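Local coordinates for protein alginate lyase (Paenibacillus sp. FPU-7, PDB 6KFN) that cleaves alginate as a polysaccharide lyase, probably by beta-elimination, using a right-handed beta-helix that carries bound sodium ions, at residues S213-K218 and D239-H244; E182-K187 and S198-T203. All blocks are in the same frame, centred on the assembly; numbering follows the deposited sequence.

Contact 1 of 2, residues S213-K218 and D239-H244. With NA (sodium ion), chain C.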
loop_
_atom_site.group_PDB
_atom_site.type_symbol
_atom_site.label_atom_id
_atom_site.label_comp_id
_atom_site.label_asym_id
_atom_site.label_seq_id
_atom_site.Cartn_x
_atom_site.Cartn_y
_atom_site.Cartn_z
ATOM N N SER A 213 15.152 -0.539 -0.733
ATOM C CA SER A 213 14.848 -0.876 0.648
ATOM C C SER A 213 13.404 -1.380 0.704
ATOM O O SER A 213 12.622 -1.163 -0.225
ATOM C CB SER A 213 15.032 0.323 1.582
ATOM O OG SER A 213 14.147 1.385 1.222
ATOM N N PHE A 214 13.039 -2.050 1.805
ATOM C CA PHE A 214 11.642 -2.444 1.985
ATOM C C PHE A 214 10.710 -1.237 2.060
ATOM O O PHE A 214 9.620 -1.237 1.496
ATOM C CB PHE A 214 11.432 -3.293 3.242
ATOM C CG PHE A 214 12.287 -4.531 3.373
ATOM C CD1 PHE A 214 12.265 -5.557 2.420
ATOM C CD2 PHE A 214 13.095 -4.690 4.486
ATOM C CE1 PHE A 214 13.058 -6.686 2.598
ATOM C CE2 PHE A 214 13.862 -5.818 4.655
ATOM C CZ PHE A 214 13.845 -6.822 3.716
ATOM N N ILE A 215 11.134 -0.249 2.862
ATOM C CA ILE A 215 10.351 0.948 3.098
ATOM C C ILE A 215 11.283 2.143 2.926
ATOM O O ILE A 215 12.434 2.118 3.379
ATOM C CB ILE A 215 9.730 0.987 4.526
ATOM C CG1 ILE A 215 8.929 -0.296 4.783
ATOM C CG2 ILE A 215 8.868 2.240 4.685
ATOM C CD1 ILE A 215 8.289 -0.367 6.160
ATOM N N ASP A 216 10.780 3.195 2.291
ATOM C CA ASP A 216 11.410 4.515 2.314
ATOM C C ASP A 216 10.413 5.464 2.962
ATOM O O ASP A 216 9.269 5.539 2.528
ATOM C CB ASP A 216 11.801 5.005 0.931
ATOM C CG ASP A 216 12.737 6.206 0.940
ATOM O OD1 ASP A 216 13.267 6.543 2.028
ATOM O OD2 ASP A 216 12.939 6.767 -0.161
ATOM N N VAL A 217 10.870 6.155 4.006
ATOM C CA VAL A 217 10.032 7.069 4.786
ATOM C C VAL A 217 10.456 8.490 4.466
ATOM O O VAL A 217 11.547 8.918 4.855
ATOM C CB VAL A 217 10.130 6.831 6.289
ATOM C CG1 VAL A 217 9.191 7.781 7.013
ATOM C CG2 VAL A 217 9.840 5.383 6.642
ATOM N N LYS A 218 9.615 9.164 3.736
ATOM C CA LYS A 218 9.798 10.595 3.432
ATOM C C LYS A 218 8.757 11.514 4.112
ATOM O O LYS A 218 8.808 12.802 4.201
ATOM C CB LYS A 218 9.834 10.826 1.928
ATOM C CG LYS A 218 11.164 10.422 1.333
ATOM C CD LYS A 218 11.088 10.079 -0.105
ATOM C CE LYS A 218 10.382 8.768 -0.217
ATOM N NZ LYS A 218 10.788 7.983 -1.407
ATOM N N ASP A 239 19.416 -1.495 2.193
ATOM C CA ASP A 239 19.045 -1.240 3.574
ATOM C C ASP A 239 17.664 -1.838 3.780
ATOM O O ASP A 239 16.879 -1.916 2.844
ATOM C CB ASP A 239 18.975 0.255 3.896
ATOM C CG ASP A 239 20.277 0.998 3.741
ATOM O OD1 ASP A 239 21.278 0.579 4.363
ATOM O OD2 ASP A 239 20.274 2.023 3.004
ATOM N N ALA A 240 17.328 -2.202 5.029
ATOM C CA ALA A 240 15.944 -2.599 5.311
ATOM C C ALA A 240 14.996 -1.402 5.158
ATOM O O ALA A 240 14.005 -1.453 4.420
ATOM C CB ALA A 240 15.810 -3.189 6.709
ATOM N N PHE A 241 15.293 -0.326 5.905
ATOM C CA PHE A 241 14.434 0.845 5.972
ATOM C C PHE A 241 15.308 2.088 5.789
ATOM O O PHE A 241 16.421 2.150 6.320
ATOM C CB PHE A 241 13.711 0.941 7.333
ATOM C CG PHE A 241 13.020 -0.341 7.761
ATOM C CD1 PHE A 241 12.082 -0.966 6.949
ATOM C CD2 PHE A 241 13.309 -0.915 8.985
ATOM C CE1 PHE A 241 11.439 -2.118 7.355
ATOM C CE2 PHE A 241 12.666 -2.073 9.409
ATOM C CZ PHE A 241 11.743 -2.679 8.592
ATOM N N GLN A 242 14.780 3.060 5.054
ATOM C CA GLN A 242 15.435 4.343 4.870
ATOM C C GLN A 242 14.503 5.465 5.268
ATOM O O GLN A 242 13.276 5.312 5.244
ATOM C CB GLN A 242 15.863 4.538 3.409
ATOM C CG GLN A 242 16.873 3.496 2.957
ATOM C CD GLN A 242 17.170 3.524 1.487
ATOM O OE1 GLN A 242 16.460 4.143 0.688
ATOM N NE2 GLN A 242 18.202 2.812 1.090
ATOM N N VAL A 243 15.107 6.602 5.613
ATOM C CA VAL A 243 14.388 7.844 5.855
ATOM C C VAL A 243 15.115 8.923 5.048
ATOM O O VAL A 243 16.348 8.984 5.096
ATOM C CB VAL A 243 14.324 8.225 7.353
ATOM C CG1 VAL A 243 13.276 9.299 7.599
ATOM C CG2 VAL A 243 14.049 7.010 8.238
ATOM N N HIS A 244 14.374 9.733 4.302
ATOM C CA HIS A 244 14.963 10.791 3.464
ATOM C C HIS A 244 14.196 12.072 3.644
ATOM O O HIS A 244 12.987 12.053 3.900
ATOM C CB HIS A 244 14.924 10.413 1.969
ATOM C CG HIS A 244 15.836 9.312 1.560
ATOM N ND1 HIS A 244 15.459 7.982 1.515
ATOM C CD2 HIS A 244 17.111 9.354 1.114
ATOM C CE1 HIS A 244 16.483 7.260 1.059
ATOM N NE2 HIS A 244 17.484 8.071 0.817
HETATM NA NA NA C . 16.229 4.105 -1.681
HETATM O O HOH W 1 14.365 2.698 -1.298
HETATM O O HOH W 2 14.849 6.014 -1.949
HETATM O O HOH W 3 11.093 13.848 3.013
HETATM O O HOH W 4 18.107 5.483 -2.066
#
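The imidazole of His-244 turns its edge to the carboxylate of Asp-216: OD1 lies in the ring plane, 2.7 Å from ND1, and the two planes stand 81° apart. ND1 donates to the syn side of OD1 in a nearly straight bond (161°). The Phe-241 ring has CB of Ala-240 over the centre of one face, while CD1 of Ile-215 approaches obliquely, 3.8 Å from CE1; Phe-214 CD2 meets Ala-240 CB at 3.8 Å. Phe-241 lies in strand 241-243 and His-244 directly follows; Ile-215 and Asp-216 come from the parallel strand 215-217, one coil earlier in a right-handed beta-helix. Ile-215, Val-217, Phe-241 and Val-243 fill the apolar interior with Phe-200 and Phe-256; Asp-216 and Gln-242 occupy the other face. Backbone bonds such as Val-217 N to Gln-242 O (2.8 Å) hold the rungs in step.

In one conformer of Lys-218, NZ forms a salt bridge with Asp-216 OD2 from above the carboxylate plane, and a water bound to sodium donates to the same oxygen. Replacing Asp-216 by an alanine removes the acceptor of ND1, which would probably leave the imidazole free to turn and deprive the sodium-bound water and Lys-218 of this carboxylate. The sodium is held by Gln-242 OE1 at 2.4 Å, three waters, Asp-212 and Tyr-210 O. Gln-242 NE2 bonds Asp-239 OD2 at 2.9 Å and, with the sodium on OE1, helps fix the amide's rotation. With its hydroxyl between backbone N and carbonyl carbon (chi1 62°), Ser-213 reaches forward, OG 2.9 Å from Ile-215 O, on the opposite face of that carbonyl from Gln-242 N.

Contact 2 of 2, residues E182-K187 and S198-T203; sequences EHIDIK and SVFNGT. With NA (sodium ion), chain B.
The imidazole of His-183 passes alongside Phe-200, the two side chains running in opposing directions, where the side chains of two faces of the beta-helix meet. In one of the two conformers of His-183, ND1 comes within 3.3 Å of CB of Phe-200, and the imidazole edge nears the backbone of the second segment, with CE1 3.0 Å from Asn-201 O. The aromatic planes stand at 71° and their centroids 5.9 Å apart, an oblique pairing. Inside the coil, CD1 of Ile-184 meets CE1 of Phe-200 at 4.0 Å, the two side chains lying roughly perpendicular; CG1 of Ile-184 lies anti to its carbonyl carbon (chi1 -52°), and CD1 continues this extended branch to the ring. Ile-175 and Ile-215 add to this close packing.

The watery side is different. In the same conformer, one water joins NE2 of His-183, 2.9 Å away, to Thr-203 O. On the far side of strand 184-186, Glu-182 OE1 and Asp-185 OD2 hold a sodium ion with Glu-147 and three waters, and Lys-187 NZ forms a salt bridge to Asp-185 OD2 at 2.8 Å. The direct contact thus combines apolar packing of Ile-184 on Phe-200 with the imidazole edge against the backbone of Asn-201, and a water supplies the hydrogen-bonded link.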
loop_
_atom_site.group_PDB
_atom_site.type_symbol
_atom_site.label_atom_id
_atom_site.label_comp_id
_atom_site.label_asym_id
_atom_site.label_seq_id
_atom_site.Cartn_x
_atom_site.Cartn_y
_atom_site.Cartn_z
ATOM N N GLU A 182 9.926 -0.091 -3.792
ATOM C CA GLU A 182 9.765 -0.345 -2.368
ATOM C C GLU A 182 8.463 -1.083 -2.115
ATOM O O GLU A 182 7.446 -0.850 -2.762
ATOM C CB GLU A 182 9.733 0.942 -1.530
ATOM C CG GLU A 182 10.982 1.793 -1.591
ATOM C CD GLU A 182 11.009 2.806 -2.708
ATOM O OE1 GLU A 182 10.137 2.839 -3.574
ATOM O OE2 GLU A 182 12.008 3.624 -2.640
ATOM N N HIS A 183 8.467 -1.918 -1.083
ATOM C CA HIS A 183 7.205 -2.466 -0.596
ATOM C C HIS A 183 6.270 -1.369 -0.156
ATOM O O HIS A 183 5.072 -1.422 -0.456
ATOM C CB HIS A 183 7.462 -3.513 0.498
ATOM C CG HIS A 183 8.038 -4.757 -0.067
ATOM N ND1 HIS A 183 8.071 -5.940 0.647
ATOM C CD2 HIS A 183 8.485 -5.032 -1.322
ATOM C CE1 HIS A 183 8.611 -6.858 -0.136
ATOM N NE2 HIS A 183 8.883 -6.341 -1.318
ATOM N N ILE A 184 6.793 -0.368 0.557
ATOM C CA ILE A 184 6.009 0.768 1.001
ATOM C C ILE A 184 6.862 2.025 0.803
ATOM O O ILE A 184 7.981 2.105 1.301
ATOM C CB ILE A 184 5.554 0.678 2.446
ATOM C CG1 ILE A 184 4.842 -0.671 2.694
ATOM C CG2 ILE A 184 4.645 1.851 2.810
ATOM C CD1 ILE A 184 4.604 -0.991 4.123
ATOM N N ASP A 185 6.308 2.999 0.071
ATOM C CA ASP A 185 6.961 4.296 -0.161
ATOM C C ASP A 185 6.056 5.347 0.451
ATOM O O ASP A 185 4.937 5.537 -0.017
ATOM C CB ASP A 185 7.204 4.504 -1.640
ATOM C CG ASP A 185 8.102 5.676 -1.964
ATOM O OD1 ASP A 185 8.568 6.335 -1.052
ATOM O OD2 ASP A 185 8.360 5.874 -3.191
ATOM N N ILE A 186 6.521 5.960 1.551
ATOM C CA ILE A 186 5.739 6.933 2.318
ATOM C C ILE A 186 6.238 8.318 1.917
ATOM O O ILE A 186 7.366 8.679 2.261
ATOM C CB ILE A 186 5.888 6.680 3.818
ATOM C CG1 ILE A 186 5.425 5.270 4.184
ATOM C CG2 ILE A 186 5.130 7.742 4.596
ATOM C CD1 ILE A 186 5.681 4.863 5.615
ATOM N N LYS A 187 5.440 9.074 1.176
ATOM C CA LYS A 187 5.929 10.310 0.605
ATOM C C LYS A 187 5.973 11.475 1.586
ATOM O O LYS A 187 5.205 11.586 2.552
ATOM C CB LYS A 187 5.067 10.723 -0.591
ATOM C CG LYS A 187 5.160 9.737 -1.751
ATOM C CD LYS A 187 6.608 9.637 -2.254
ATOM C CE LYS A 187 6.851 8.772 -3.441
ATOM N NZ LYS A 187 8.287 8.577 -3.767
ATOM N N SER A 198 3.445 -6.627 9.584
ATOM C CA SER A 198 3.493 -6.972 8.178
ATOM C C SER A 198 4.765 -7.777 7.868
ATOM O O SER A 198 5.682 -7.857 8.678
ATOM C CB SER A 198 3.361 -5.710 7.328
ATOM O OG SER A 198 2.050 -5.143 7.501
ATOM N N VAL A 199 4.771 -8.387 6.677
ATOM C CA VAL A 199 5.855 -9.261 6.258
ATOM C C VAL A 199 6.282 -8.846 4.860
ATOM O O VAL A 199 5.450 -8.772 3.948
ATOM C CB VAL A 199 5.462 -10.746 6.284
ATOM C CG1 VAL A 199 6.658 -11.614 5.838
ATOM C CG2 VAL A 199 4.992 -11.144 7.668
ATOM N N PHE A 200 7.581 -8.603 4.697
ATOM C CA PHE A 200 8.164 -8.121 3.450
ATOM C C PHE A 200 9.037 -9.219 2.849
ATOM O O PHE A 200 10.068 -9.580 3.413
ATOM C CB PHE A 200 9.001 -6.873 3.709
ATOM C CG PHE A 200 8.287 -5.833 4.537
ATOM C CD1 PHE A 200 6.974 -5.448 4.247
ATOM C CD2 PHE A 200 8.897 -5.278 5.651
ATOM C CE1 PHE A 200 6.306 -4.540 5.069
ATOM C CE2 PHE A 200 8.242 -4.352 6.452
ATOM C CZ PHE A 200 6.941 -3.987 6.173
ATOM N N ASN A 201 8.626 -9.735 1.689
ATOM C CA ASN A 201 9.423 -10.695 0.921
ATOM C C ASN A 201 10.154 -9.894 -0.140
ATOM O O ASN A 201 9.581 -9.492 -1.154
ATOM C CB ASN A 201 8.527 -11.763 0.304
ATOM C CG ASN A 201 9.314 -12.761 -0.524
ATOM O OD1 ASN A 201 10.462 -12.487 -0.904
ATOM N ND2 ASN A 201 8.705 -13.875 -0.821
ATOM N N GLY A 202 11.424 -9.602 0.125
ATOM C CA GLY A 202 12.209 -8.722 -0.719
ATOM C C GLY A 202 12.609 -9.257 -2.076
ATOM O O GLY A 202 13.136 -8.490 -2.888
ATOM N N THR A 203 12.387 -10.547 -2.333
ATOM C CA THR A 203 12.688 -11.068 -3.662
ATOM C C THR A 203 11.924 -10.248 -4.700
ATOM O O THR A 203 10.719 -10.039 -4.549
ATOM C CB THR A 203 12.324 -12.553 -3.715
ATOM O OG1 THR A 203 13.077 -13.239 -2.713
ATOM C CG2 THR A 203 12.565 -13.140 -5.097
HETATM NA NA NA B . 9.501 4.733 -5.065
HETATM O O HOH W 5 11.603 5.512 -4.289
HETATM O O HOH W 6 9.439 -7.619 -3.838
HETATM O O HOH W 7 9.057 6.773 -6.311
HETATM O O HOH W 8 10.825 3.856 -6.863
#

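Both segments of contact 2 precede those of contact 1 in sequence, and the centres of the two contacts lie about 9 Å apart within the same beta-helix region. They share a parallel sheet in which strands 184-186, 215-217 and 241-243 lie side by side; contact 1 joins two of these rungs, whereas contact 2 reaches across the interior to strand 199-201, which comes just before 215-217 in the chain. The junction is direct: Lys-218 N lies 2.7 Å from Ile-186 O, a probable hydrogen bond, and in one conformer Lys-218 NZ forms a salt bridge with Asp-185 OD1. The two sodium sites lie on neighbouring coils of the same polar face, with Ile-184, Ile-215 and Phe-241 directed into the interior behind them.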